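Local atomic coordinates of uncharacterized protein (Chondromyces crocatus, PDB entry 6I86), a protein that is of unknown function but is encoded in the crocagin biosynthetic gene cluster and probably takes part in making this ribosomally derived peptide product. Residues G60-R65 against K130-E135; L54-E59 against R121-H126; I10-S15 against A97-E102; E6-I11 against H108-P113. One frame throughout, in Å; residues are numbered along the deposited sequence.

Contact 1: G60-R65 against K130-E135; sequences GYFKVR and KHYDVE
Y61 meets the 130-135 loop with both its backbone and its ring. Its N-H gives a hydrogen bond to H131 O, 3.2 Å from N to O, and enters nearly along the C=O axis (C=O...N angle 163°). The same carbonyl oxygen receives a CA-H...O contact from G60, where a side chain would run into H131 O; glycine lets the loop come this close. With CG turned anti to its carbonyl carbon (chi1 -84°), the Y61 ring rises beside the loop's outgoing end. There CD1 lies 3.1 Å from V134 O and CE1 3.3 Å from E135 O, while Y61 CB packs on V134 CG1 at 3.7 Å. Replacing Y61 with an alanine would probably keep the backbone bond but leave a gap beside V134 and take away the ring against which the V134 and E135 carbonyls rest. On the other side of the strand, F62 CZ meets the ring edge of Y132 at CE1, 4.1 Å away, and lies near the plane of that ring. H131 CB sits 3.2 Å from Y61 O.

Farther out, the loop residues are held in place by acids. H131 bonds D147 through ND1 and E144 through NE2, and the Y132 hydroxyl bonds E128. Strand 4-14 pairs with strand 60-69 through G60, F62 and V64.

One conventional hydrogen bond is thus backed by packing of Y61 on two loop carbonyls and on V134, whereas Y61 O is buried here without a polar partner, a probable cost of closing the loop over the start of the strand.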
loop_
_atom_site.group_PDB
_atom_site.type_symbol
_atom_site.label_atom_id
_atom_site.label_comp_id
_atom_site.label_asym_id
_atom_site.label_seq_id
_atom_site.Cartn_x
_atom_site.Cartn_y
_atom_site.Cartn_z
ATOM N N GLY A 60 -5.104 9.170 -10.635
ATOM C CA GLY A 60 -5.300 8.105 -11.594
ATOM C C GLY A 60 -5.843 6.871 -10.909
ATOM O O GLY A 60 -6.265 6.914 -9.752
ATOM N N TYR A 61 -5.841 5.768 -11.650
ATOM C CA TYR A 61 -6.166 4.453 -11.116
ATOM C C TYR A 61 -4.908 3.602 -11.158
ATOM O O TYR A 61 -4.229 3.549 -12.187
ATOM C CB TYR A 61 -7.278 3.779 -11.922
ATOM C CG TYR A 61 -8.679 4.181 -11.525
ATOM C CD1 TYR A 61 -9.272 5.316 -12.056
ATOM C CD2 TYR A 61 -9.412 3.415 -10.630
ATOM C CE1 TYR A 61 -10.557 5.682 -11.704
ATOM C CE2 TYR A 61 -10.699 3.773 -10.270
ATOM C CZ TYR A 61 -11.266 4.908 -10.809
ATOM O OH TYR A 61 -12.547 5.270 -10.454
ATOM N N PHE A 62 -4.601 2.937 -10.050
ATOM C CA PHE A 62 -3.312 2.282 -9.900
ATOM C C PHE A 62 -3.479 0.866 -9.376
ATOM O O PHE A 62 -4.296 0.608 -8.487
ATOM C CB PHE A 62 -2.408 3.096 -8.972
ATOM C CG PHE A 62 -2.337 4.548 -9.343
ATOM C CD1 PHE A 62 -1.645 4.952 -10.475
ATOM C CD2 PHE A 62 -2.994 5.505 -8.586
ATOM C CE1 PHE A 62 -1.588 6.290 -10.837
ATOM C CE2 PHE A 62 -2.941 6.849 -8.941
ATOM C CZ PHE A 62 -2.237 7.240 -10.067
ATOM N N LYS A 63 -2.690 -0.042 -9.938
ATOM C CA LYS A 63 -2.683 -1.445 -9.549
ATOM C C LYS A 63 -1.497 -1.679 -8.623
ATOM O O LYS A 63 -0.346 -1.446 -9.010
ATOM C CB LYS A 63 -2.602 -2.345 -10.781
ATOM C CG LYS A 63 -2.450 -3.827 -10.476
ATOM C CD LYS A 63 -2.347 -4.649 -11.758
ATOM C CE LYS A 63 -3.648 -4.627 -12.548
ATOM N NZ LYS A 63 -3.540 -5.389 -13.825
ATOM N N VAL A 64 -1.776 -2.129 -7.402
ATOM C CA VAL A 64 -0.750 -2.364 -6.394
ATOM C C VAL A 64 -0.785 -3.838 -6.022
ATOM O O VAL A 64 -1.810 -4.342 -5.549
ATOM C CB VAL A 64 -0.952 -1.483 -5.151
ATOM C CG1 VAL A 64 0.186 -1.694 -4.158
ATOM C CG2 VAL A 64 -1.056 -0.020 -5.549
ATOM N N ARG A 65 0.331 -4.526 -6.242
ATOM C CA ARG A 65 0.482 -5.910 -5.821
ATOM C C ARG A 65 1.139 -5.944 -4.450
ATOM O O ARG A 65 2.152 -5.274 -4.223
ATOM C CB ARG A 65 1.320 -6.697 -6.829
ATOM C CG ARG A 65 1.582 -8.136 -6.419
ATOM C CD ARG A 65 2.367 -8.877 -7.490
ATOM N NE ARG A 65 1.683 -8.856 -8.781
ATOM C CZ ARG A 65 2.301 -8.958 -9.953
ATOM N NH1 ARG A 65 3.619 -9.091 -9.997
ATOM N NH2 ARG A 65 1.603 -8.928 -11.079
ATOM N N LYS A 130 1.315 5.983 -16.946
ATOM C CA LYS A 130 0.465 5.444 -18.000
ATOM C C LYS A 130 -1.011 5.452 -17.634
ATOM O O LYS A 130 -1.847 5.192 -18.506
ATOM C CB LYS A 130 0.859 4.002 -18.336
ATOM C CG LYS A 130 2.247 3.806 -18.908
ATOM C CD LYS A 130 2.520 2.317 -19.096
ATOM C CE LYS A 130 3.961 2.051 -19.496
ATOM N NZ LYS A 130 4.249 0.591 -19.539
ATOM N N HIS A 131 -1.352 5.741 -16.377
ATOM C CA HIS A 131 -2.664 5.407 -15.840
ATOM C C HIS A 131 -3.362 6.601 -15.201
ATOM O O HIS A 131 -4.253 6.421 -14.365
ATOM C CB HIS A 131 -2.523 4.260 -14.839
ATOM C CG HIS A 131 -1.867 3.046 -15.421
ATOM N ND1 HIS A 131 -0.759 2.453 -14.856
ATOM C CD2 HIS A 131 -2.154 2.326 -16.532
ATOM C CE1 HIS A 131 -0.397 1.416 -15.591
ATOM N NE2 HIS A 131 -1.228 1.316 -16.613
ATOM N N TYR A 132 -2.981 7.821 -15.584
ATOM C CA TYR A 132 -3.681 9.004 -15.101
ATOM C C TYR A 132 -5.043 9.175 -15.760
ATOM O O TYR A 132 -5.917 9.832 -15.184
ATOM C CB TYR A 132 -2.831 10.254 -15.339
ATOM C CG TYR A 132 -1.520 10.257 -14.588
ATOM C CD1 TYR A 132 -1.436 9.751 -13.299
ATOM C CD2 TYR A 132 -0.366 10.766 -15.169
ATOM C CE1 TYR A 132 -0.237 9.753 -12.606
ATOM C CE2 TYR A 132 0.835 10.773 -14.484
ATOM C CZ TYR A 132 0.895 10.264 -13.204
ATOM O OH TYR A 132 2.089 10.266 -12.518
ATOM N N ASP A 133 -5.245 8.598 -16.944
ATOM C CA ASP A 133 -6.483 8.754 -17.697
ATOM C C ASP A 133 -7.399 7.542 -17.594
ATOM O O ASP A 133 -8.409 7.484 -18.301
ATOM C CB ASP A 133 -6.175 9.044 -19.168
ATOM C CG ASP A 133 -5.505 10.390 -19.371
ATOM O OD1 ASP A 133 -5.712 11.289 -18.531
ATOM O OD2 ASP A 133 -4.780 10.550 -20.375
ATOM N N VAL A 134 -7.070 6.570 -16.740
ATOM C CA VAL A 134 -7.949 5.423 -16.554
ATOM C C VAL A 134 -9.246 5.889 -15.910
ATOM O O VAL A 134 -9.237 6.584 -14.886
ATOM C CB VAL A 134 -7.248 4.342 -15.717
ATOM C CG1 VAL A 134 -8.169 3.159 -15.505
ATOM C CG2 VAL A 134 -5.970 3.893 -16.405
ATOM N N GLU A 135 -10.373 5.514 -16.516
ATOM C CA GLU A 135 -11.668 6.013 -16.064
ATOM C C GLU A 135 -12.197 5.250 -14.858
ATOM O O GLU A 135 -12.910 5.827 -14.029
ATOM C CB GLU A 135 -12.688 5.938 -17.200
ATOM C CG GLU A 135 -12.362 6.807 -18.401
ATOM C CD GLU A 135 -13.131 6.392 -19.638
ATOM O OE1 GLU A 135 -12.646 6.649 -20.760
ATOM O OE2 GLU A 135 -14.223 5.805 -19.488
#

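Contact 2: L54-E59 against R121-H126; sequences LQVVLE and REWSVH
L54 and R121 bring their backbones no nearer than 7.9 Å between CA atoms, since strands 51-55 and 115-123 belong to different sheets and face each other through side chains. L54 CD2 fills the space between, 3.5 Å from R121 CD and 3.6 Å from W123 CE3, so one methyl wedges against both an arginine's aliphatic stem and the indole. Further along, V56 CG1 touches W123 CZ2 at 3.8 Å. CG of W123 lies anti to its backbone N (chi1 -164°), which carries the indole across toward both aliphatic residues.

The polar link is a water lying 3.1 Å above the W123 ring plane, offset toward the rim. It donates to Q55 O, 2.8 Å from the water oxygen, and accepts a weak bond from R121 NH1. A bend at chi3 (87°) turns the guanidinium group back from its stem; its NE forms a salt bridge with E84, and NH2 hydrogen-bonds a glycerol that probably comes from the crystallisation liquor. W123 NE1 hydrogen-bonds to E128.

Apolar packing therefore carries the buried interface, while the water satisfies a carbonyl that the tryptophan face covers and joins it to an arginine whose charge is probably balanced chiefly by E84.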
loop_
_atom_site.group_PDB
_atom_site.type_symbol
_atom_site.label_atom_id
_atom_site.label_comp_id
_atom_site.label_asym_id
_atom_site.label_seq_id
_atom_site.Cartn_x
_atom_site.Cartn_y
_atom_site.Cartn_z
ATOM N N LEU A 54 1.949 5.354 0.204
ATOM C CA LEU A 54 2.242 5.250 -1.223
ATOM C C LEU A 54 1.814 6.545 -1.905
ATOM O O LEU A 54 0.618 6.777 -2.113
ATOM C CB LEU A 54 1.526 4.053 -1.842
ATOM C CG LEU A 54 2.114 2.665 -1.601
ATOM C CD1 LEU A 54 1.049 1.603 -1.798
ATOM C CD2 LEU A 54 3.265 2.437 -2.559
ATOM N N GLN A 55 2.788 7.378 -2.261
ATOM C CA GLN A 55 2.515 8.648 -2.917
ATOM C C GLN A 55 2.430 8.463 -4.426
ATOM O O GLN A 55 3.214 7.718 -5.021
ATOM C CB GLN A 55 3.597 9.678 -2.579
ATOM C CG GLN A 55 3.454 11.003 -3.314
ATOM C CD GLN A 55 3.960 12.182 -2.506
ATOM O OE1 GLN A 55 3.725 12.270 -1.301
ATOM N NE2 GLN A 55 4.655 13.100 -3.169
ATOM N N VAL A 56 1.460 9.138 -5.040
ATOM C CA VAL A 56 1.361 9.220 -6.488
ATOM C C VAL A 56 1.527 10.680 -6.885
ATOM O O VAL A 56 1.295 11.599 -6.093
ATOM C CB VAL A 56 0.035 8.655 -7.033
ATOM C CG1 VAL A 56 -0.121 7.197 -6.635
ATOM C CG2 VAL A 56 -1.144 9.485 -6.543
ATOM N N VAL A 57 1.942 10.885 -8.133
ATOM C CA VAL A 57 2.240 12.228 -8.611
ATOM C C VAL A 57 0.964 12.958 -9.011
ATOM O O VAL A 57 0.809 14.155 -8.745
ATOM C CB VAL A 57 3.242 12.148 -9.775
ATOM C CG1 VAL A 57 3.762 13.522 -10.125
ATOM C CG2 VAL A 57 4.389 11.217 -9.418
ATOM N N LEU A 58 0.038 12.255 -9.662
ATOM C CA LEU A 58 -1.204 12.857 -10.120
ATOM C C LEU A 58 -2.323 11.836 -9.977
ATOM O O LEU A 58 -2.077 10.645 -9.768
ATOM C CB LEU A 58 -1.097 13.335 -11.577
ATOM C CG LEU A 58 0.080 14.241 -11.957
ATOM C CD1 LEU A 58 0.348 14.151 -13.448
ATOM C CD2 LEU A 58 -0.164 15.688 -11.542
ATOM N N GLU A 59 -3.558 12.317 -10.101
ATOM C CA GLU A 59 -4.720 11.452 -9.931
ATOM C C GLU A 59 -4.788 10.397 -11.030
ATOM O O GLU A 59 -4.556 10.687 -12.208
ATOM C CB GLU A 59 -6.003 12.285 -9.920
ATOM C CG GLU A 59 -7.252 11.535 -10.387
ATOM C CD GLU A 59 -7.856 10.654 -9.307
ATOM O OE1 GLU A 59 -8.484 9.629 -9.652
ATOM O OE2 GLU A 59 -7.712 10.989 -8.115
ATOM N N ARG A 121 8.739 -0.941 -0.403
ATOM C CA ARG A 121 7.909 -0.240 -1.370
ATOM C C ARG A 121 8.699 -0.081 -2.659
ATOM O O ARG A 121 9.693 0.649 -2.694
ATOM C CB ARG A 121 7.471 1.130 -0.858
ATOM C CG ARG A 121 6.814 1.977 -1.945
ATOM C CD ARG A 121 6.506 3.385 -1.471
ATOM N NE ARG A 121 7.627 4.301 -1.639
ATOM C CZ ARG A 121 7.767 5.107 -2.687
ATOM N NH1 ARG A 121 6.859 5.095 -3.655
ATOM N NH2 ARG A 121 8.810 5.922 -2.771
ATOM N N GLU A 122 8.258 -0.764 -3.709
ATOM C CA GLU A 122 8.803 -0.601 -5.049
ATOM C C GLU A 122 7.750 0.078 -5.911
ATOM O O GLU A 122 6.593 -0.356 -5.933
ATOM C CB GLU A 122 9.197 -1.946 -5.655
ATOM C CG GLU A 122 10.307 -2.648 -4.904
ATOM C CD GLU A 122 10.635 -4.007 -5.482
ATOM O OE1 GLU A 122 11.707 -4.146 -6.105
ATOM O OE2 GLU A 122 9.816 -4.939 -5.311
ATOM N N TRP A 123 8.142 1.138 -6.610
ATOM C CA TRP A 123 7.193 1.894 -7.410
ATOM C C TRP A 123 7.822 2.273 -8.740
ATOM O O TRP A 123 9.010 2.607 -8.808
ATOM C CB TRP A 123 6.726 3.155 -6.673
ATOM C CG TRP A 123 5.496 3.753 -7.258
ATOM C CD1 TRP A 123 5.429 4.746 -8.188
ATOM C CD2 TRP A 123 4.147 3.387 -6.961
ATOM N NE1 TRP A 123 4.118 5.029 -8.483
ATOM C CE2 TRP A 123 3.311 4.205 -7.743
ATOM C CE3 TRP A 123 3.563 2.447 -6.106
ATOM C CZ2 TRP A 123 1.922 4.112 -7.697
ATOM C CZ3 TRP A 123 2.189 2.356 -6.062
ATOM C CH2 TRP A 123 1.382 3.183 -6.851
ATOM N N SER A 124 7.017 2.215 -9.794
ATOM C CA SER A 124 7.422 2.618 -11.136
ATOM C C SER A 124 6.661 3.893 -11.485
ATOM O O SER A 124 5.459 3.851 -11.765
ATOM C CB SER A 124 7.141 1.512 -12.148
ATOM O OG SER A 124 7.441 1.944 -13.462
ATOM N N VAL A 125 7.360 5.029 -11.453
ATOM C CA VAL A 125 6.756 6.279 -11.907
ATOM C C VAL A 125 6.432 6.197 -13.393
ATOM O O VAL A 125 5.438 6.773 -13.857
ATOM C CB VAL A 125 7.692 7.462 -11.590
ATOM C CG1 VAL A 125 7.084 8.769 -12.068
ATOM C CG2 VAL A 125 7.984 7.524 -10.099
ATOM N N HIS A 126 7.252 5.474 -14.160
ATOM C CA HIS A 126 6.979 5.291 -15.583
ATOM C C HIS A 126 5.658 4.561 -15.798
ATOM O O HIS A 126 4.851 4.950 -16.649
ATOM C CB HIS A 126 8.130 4.531 -16.237
ATOM C CG HIS A 126 8.114 4.582 -17.734
ATOM N ND1 HIS A 126 7.958 3.458 -18.516
ATOM C CD2 HIS A 126 8.232 5.624 -18.591
ATOM C CE1 HIS A 126 7.982 3.805 -19.791
ATOM N NE2 HIS A 126 8.148 5.114 -19.864
HETATM O O HOH W 1 3.993 5.128 -4.328
#

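Contact 3: I10-S15 against A97-E102; sequences IILPAS and ACTTDE
The polar grip comes from D101, whose carboxylate holds S15 by two bonds. S15 N donates to D101 OD2 at 2.9 Å, somewhat bent (134° at the hydrogen), and S15 OG donates to D101 OD1, also at 2.9 Å, on its syn lone pair.

A water makes the second polar link. It donates to P13 O and to E102 OE2 and accepts from T99 OG1, 2.6 Å from the water oxygen. T99 OG1 also receives the backbone N-H of E102 at 2.8 Å, an ST motif that holds the turn leaving strand 94-99. With OG1 placed between backbone N and carbonyl carbon (chi1 77°), the T99 methyl is left to face strand 4-14.

That methyl, CG2, packs 3.9 Å from L12 CD2, with A14 CB a little farther off, and also lies 3.4 Å from P13 O. Deeper in, I10 CD1 meets A97 CB at 3.9 Å. The strand segments 10-14 and 97-99 run roughly parallel, 24° apart and 8.0 Å at closest, yet belong to separate sheets.

Chemically, the contact grades from methyl packing inside to charge and water at its outer end, where two bonds to one serine should fix the D101 carboxylate's rotation.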
loop_
_atom_site.group_PDB
_atom_site.type_symbol
_atom_site.label_atom_id
_atom_site.label_comp_id
_atom_site.label_asym_id
_atom_site.label_seq_id
_atom_site.Cartn_x
_atom_site.Cartn_y
_atom_site.Cartn_z
ATOM N N ILE A 10 -4.702 -4.996 -5.664
ATOM C CA ILE A 10 -5.832 -4.080 -5.597
ATOM C C ILE A 10 -5.667 -3.026 -6.681
ATOM O O ILE A 10 -4.551 -2.661 -7.066
ATOM C CB ILE A 10 -5.978 -3.410 -4.213
ATOM C CG1 ILE A 10 -4.740 -2.575 -3.880
ATOM C CG2 ILE A 10 -6.232 -4.453 -3.134
ATOM C CD1 ILE A 10 -4.874 -1.779 -2.599
ATOM N N ILE A 11 -6.799 -2.541 -7.181
ATOM C CA ILE A 11 -6.845 -1.433 -8.125
ATOM C C ILE A 11 -7.753 -0.374 -7.523
ATOM O O ILE A 11 -8.932 -0.642 -7.259
ATOM C CB ILE A 11 -7.356 -1.870 -9.507
ATOM C CG1 ILE A 11 -6.500 -3.007 -10.067
ATOM C CG2 ILE A 11 -7.367 -0.693 -10.465
ATOM C CD1 ILE A 11 -6.999 -3.538 -11.390
ATOM N N LEU A 12 -7.210 0.816 -7.290
ATOM C CA LEU A 12 -7.994 1.869 -6.663
ATOM C C LEU A 12 -7.593 3.217 -7.247
ATOM O O LEU A 12 -6.464 3.370 -7.722
ATOM C CB LEU A 12 -7.815 1.889 -5.135
ATOM C CG LEU A 12 -6.521 1.501 -4.409
ATOM C CD1 LEU A 12 -5.264 2.058 -5.062
ATOM C CD2 LEU A 12 -6.618 1.975 -2.969
ATOM N N PRO A 13 -8.494 4.192 -7.224
ATOM C CA PRO A 13 -8.105 5.553 -7.606
ATOM C C PRO A 13 -7.434 6.279 -6.452
ATOM O O PRO A 13 -7.659 5.979 -5.278
ATOM C CB PRO A 13 -9.444 6.207 -7.963
ATOM C CG PRO A 13 -10.425 5.528 -7.048
ATOM C CD PRO A 13 -9.924 4.103 -6.880
ATOM N N ALA A 14 -6.602 7.254 -6.809
ATOM C CA ALA A 14 -5.915 8.067 -5.817
ATOM C C ALA A 14 -5.366 9.312 -6.494
ATOM O O ALA A 14 -4.927 9.265 -7.646
ATOM C CB ALA A 14 -4.784 7.290 -5.135
ATOM N N SER A 15 -5.400 10.427 -5.762
ATOM C CA SER A 15 -4.833 11.679 -6.238
ATOM C C SER A 15 -3.521 12.048 -5.561
ATOM O O SER A 15 -2.719 12.766 -6.165
ATOM C CB SER A 15 -5.835 12.828 -6.047
ATOM O OG SER A 15 -6.113 13.051 -4.675
ATOM N N ALA A 97 -6.384 -1.026 3.055
ATOM C CA ALA A 97 -5.921 0.154 2.343
ATOM C C ALA A 97 -7.036 1.182 2.225
ATOM O O ALA A 97 -8.216 0.836 2.121
ATOM C CB ALA A 97 -5.405 -0.209 0.945
ATOM N N CYS A 98 -6.642 2.455 2.245
ATOM C CA CYS A 98 -7.540 3.561 1.948
ATOM C C CYS A 98 -6.751 4.621 1.187
ATOM O O CYS A 98 -5.571 4.439 0.877
ATOM C CB CYS A 98 -8.171 4.118 3.228
ATOM S SG CYS A 98 -7.201 5.378 4.074
ATOM N N THR A 99 -7.421 5.724 0.862
ATOM C CA THR A 99 -6.780 6.893 0.279
ATOM C C THR A 99 -7.250 8.126 1.036
ATOM O O THR A 99 -8.223 8.082 1.793
ATOM C CB THR A 99 -7.094 7.046 -1.220
ATOM O OG1 THR A 99 -8.417 7.568 -1.381
ATOM C CG2 THR A 99 -6.983 5.708 -1.950
ATOM N N THR A 100 -6.545 9.240 0.837
ATOM C CA THR A 100 -7.033 10.500 1.380
ATOM C C THR A 100 -8.269 10.997 0.643
ATOM O O THR A 100 -8.939 11.911 1.136
ATOM C CB THR A 100 -5.934 11.566 1.343
ATOM O OG1 THR A 100 -5.364 11.629 0.030
ATOM C CG2 THR A 100 -4.844 11.241 2.357
ATOM N N ASP A 101 -8.586 10.415 -0.517
ATOM C CA ASP A 101 -9.832 10.730 -1.205
ATOM C C ASP A 101 -11.003 9.938 -0.628
ATOM O O ASP A 101 -12.117 10.464 -0.521
ATOM C CB ASP A 101 -9.694 10.454 -2.705
ATOM C CG ASP A 101 -8.553 11.226 -3.342
ATOM O OD1 ASP A 101 -8.418 12.432 -3.052
ATOM O OD2 ASP A 101 -7.800 10.634 -4.146
ATOM N N GLU A 102 -10.768 8.678 -0.254
ATOM C CA GLU A 102 -11.803 7.790 0.277
ATOM C C GLU A 102 -11.309 7.181 1.583
ATOM O O GLU A 102 -10.835 6.038 1.611
ATOM C CB GLU A 102 -12.170 6.698 -0.730
ATOM C CG GLU A 102 -12.497 7.218 -2.117
ATOM C CD GLU A 102 -12.969 6.125 -3.053
ATOM O OE1 GLU A 102 -14.042 5.545 -2.792
ATOM O OE2 GLU A 102 -12.266 5.846 -4.047
HETATM O O HOH W 2 -9.602 6.897 -3.591
#

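Contact 4: E6-I11 against H108-P113; sequences EVAEII and HVLTVP
The carboxylate of E6 reaches across to the backbone of strand 107-111, its OE2 2.8 Å from T111 O and 3.5 Å from V112 CG1. E6 extends beyond CG with CG anti to its carbonyl carbon (chi1 -59°), which carries the acid alongside the far strand. The other flat group, the H108 imidazole, has T111 CB in plane at its edge, and its NE2 shares a hydrogen bond with T111 OG1, 2.9 Å apart.

Next to the acid, L110 carries much of the apolar contact. Its CD2 packs 3.6 Å from A8 CB and also against E6 CB, while CD1 rests 3.9 Å from E6 O. An alanine in place of L110 would probably open a gap over A8 and leave the stem of E6 without its apolar support. A8 CB also lies 3.3 Å from V109 O, a close approach that its small size permits. Beyond it, the I10 and V109 side chains cross at about a right angle, with I10 CD1 4.2 Å from V109 CG2.

The axes of segments 6-11 and 108-111 are antiparallel at 174° and approach to 6.7 Å, but each strand finds its backbone partners elsewhere. Strand 4-14 pairs with 60-69 through E6, A8 and I10. Strand 107-111 pairs with 94-99, where V109 and L110 both face L95 in a classic beta bulge. Two outermost strands, one from each sheet, thus lie side by side and close one flank of the protein, with V109 also touching C66 and A97.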
loop_
_atom_site.group_PDB
_atom_site.type_symbol
_atom_site.label_atom_id
_atom_site.label_comp_id
_atom_site.label_asym_id
_atom_site.label_seq_id
_atom_site.Cartn_x
_atom_site.Cartn_y
_atom_site.Cartn_z
ATOM N N GLU A 6 1.917 -15.170 0.400
ATOM C CA GLU A 6 0.586 -14.688 0.056
ATOM C C GLU A 6 0.722 -13.531 -0.920
ATOM O O GLU A 6 1.638 -12.712 -0.806
ATOM C CB GLU A 6 -0.205 -14.245 1.294
ATOM C CG GLU A 6 -0.392 -15.351 2.321
ATOM C CD GLU A 6 -1.088 -14.874 3.576
ATOM O OE1 GLU A 6 -1.281 -15.699 4.494
ATOM O OE2 GLU A 6 -1.452 -13.682 3.643
ATOM N N VAL A 7 -0.181 -13.481 -1.900
ATOM C CA VAL A 7 -0.134 -12.458 -2.943
ATOM C C VAL A 7 -1.554 -11.997 -3.245
ATOM O O VAL A 7 -2.466 -12.818 -3.393
ATOM C CB VAL A 7 0.542 -12.965 -4.237
ATOM C CG1 VAL A 7 0.667 -11.835 -5.250
ATOM C CG2 VAL A 7 1.913 -13.570 -3.947
ATOM N N ALA A 8 -1.737 -10.680 -3.346
ATOM C CA ALA A 8 -2.999 -10.112 -3.797
ATOM C C ALA A 8 -2.730 -8.773 -4.468
ATOM O O ALA A 8 -1.719 -8.113 -4.208
ATOM C CB ALA A 8 -3.997 -9.939 -2.645
ATOM N N GLU A 9 -3.653 -8.379 -5.343
ATOM C CA GLU A 9 -3.577 -7.102 -6.036
ATOM C C GLU A 9 -4.853 -6.310 -5.797
ATOM O O GLU A 9 -5.948 -6.880 -5.736
ATOM C CB GLU A 9 -3.372 -7.281 -7.549
ATOM C CG GLU A 9 -2.063 -7.936 -7.942
ATOM C CD GLU A 9 -1.975 -8.181 -9.434
ATOM O OE1 GLU A 9 -2.842 -7.664 -10.171
ATOM O OE2 GLU A 9 -1.045 -8.891 -9.871
ATOM N N ILE A 10 -4.702 -4.996 -5.664
ATOM C CA ILE A 10 -5.832 -4.080 -5.597
ATOM C C ILE A 10 -5.667 -3.026 -6.681
ATOM O O ILE A 10 -4.551 -2.661 -7.066
ATOM C CB ILE A 10 -5.978 -3.410 -4.213
ATOM C CG1 ILE A 10 -4.740 -2.575 -3.880
ATOM C CG2 ILE A 10 -6.232 -4.453 -3.134
ATOM C CD1 ILE A 10 -4.874 -1.779 -2.599
ATOM N N ILE A 11 -6.799 -2.541 -7.181
ATOM C CA ILE A 11 -6.845 -1.433 -8.125
ATOM C C ILE A 11 -7.753 -0.374 -7.523
ATOM O O ILE A 11 -8.932 -0.642 -7.259
ATOM C CB ILE A 11 -7.356 -1.870 -9.507
ATOM C CG1 ILE A 11 -6.500 -3.007 -10.067
ATOM C CG2 ILE A 11 -7.367 -0.693 -10.465
ATOM C CD1 ILE A 11 -6.999 -3.538 -11.390
ATOM N N HIS A 108 -9.691 -4.575 1.805
ATOM C CA HIS A 108 -8.882 -5.680 2.301
ATOM C C HIS A 108 -7.795 -6.028 1.294
ATOM O O HIS A 108 -8.071 -6.226 0.107
ATOM C CB HIS A 108 -9.748 -6.905 2.581
ATOM C CG HIS A 108 -8.977 -8.063 3.132
ATOM N ND1 HIS A 108 -9.102 -9.346 2.642
ATOM C CD2 HIS A 108 -8.060 -8.130 4.127
ATOM C CE1 HIS A 108 -8.301 -10.152 3.315
ATOM N NE2 HIS A 108 -7.657 -9.439 4.222
ATOM N N VAL A 109 -6.558 -6.101 1.771
ATOM C CA VAL A 109 -5.405 -6.435 0.943
ATOM C C VAL A 109 -4.958 -7.871 1.186
ATOM O O VAL A 109 -5.025 -8.716 0.290
ATOM C CB VAL A 109 -4.247 -5.444 1.187
ATOM C CG1 VAL A 109 -3.069 -5.819 0.333
ATOM C CG2 VAL A 109 -4.691 -4.013 0.917
ATOM N N LEU A 110 -4.496 -8.163 2.399
ATOM C CA LEU A 110 -4.065 -9.492 2.789
ATOM C C LEU A 110 -4.306 -9.655 4.281
ATOM O O LEU A 110 -4.306 -8.679 5.034
ATOM C CB LEU A 110 -2.579 -9.727 2.468
ATOM C CG LEU A 110 -2.135 -10.005 1.031
ATOM C CD1 LEU A 110 -0.616 -10.109 0.948
ATOM C CD2 LEU A 110 -2.785 -11.275 0.507
ATOM N N THR A 111 -4.521 -10.896 4.703
ATOM C CA THR A 111 -4.500 -11.251 6.116
ATOM C C THR A 111 -3.260 -12.096 6.365
ATOM O O THR A 111 -3.133 -13.197 5.819
ATOM C CB THR A 111 -5.763 -12.004 6.536
ATOM O OG1 THR A 111 -6.890 -11.121 6.451
ATOM C CG2 THR A 111 -5.626 -12.503 7.969
ATOM N N VAL A 112 -2.347 -11.573 7.175
ATOM C CA VAL A 112 -1.067 -12.222 7.444
ATOM C C VAL A 112 -1.010 -12.516 8.939
ATOM O O VAL A 112 -1.886 -12.048 9.682
ATOM C CB VAL A 112 0.101 -11.334 6.987
ATOM C CG1 VAL A 112 0.042 -11.116 5.481
ATOM C CG2 VAL A 112 0.077 -10.008 7.733
ATOM N N PRO A 113 -0.044 -13.292 9.427
ATOM C CA PRO A 113 0.102 -13.456 10.878
ATOM C C PRO A 113 0.352 -12.119 11.550
ATOM O O PRO A 113 1.078 -11.269 11.013
ATOM C CB PRO A 113 1.322 -14.380 11.008
ATOM C CG PRO A 113 1.330 -15.153 9.741
ATOM C CD PRO A 113 0.864 -14.189 8.686
#

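Contacts 3 and 4 share strand 4-14, the outer strand of the mixed sheet, and set it against successive strands of the antiparallel sheet, 94-99 and 107-111; I10 serves both, and A97 packs on V109 between them. Contact 2 is the most buried and likewise joins the two sheets, by aliphatic and indole packing. Contact 1 lies farther out, where a loop closes over the start of strand 60-69, resting on one backbone bond and on rings packed against loop carbonyls and one another. It touches contact 2 through Y132 and F62, and contact 3 through pairing of its strand with 4-14. E59, ending segment 54-59, comes near D101 of contact 3, two like charges close together.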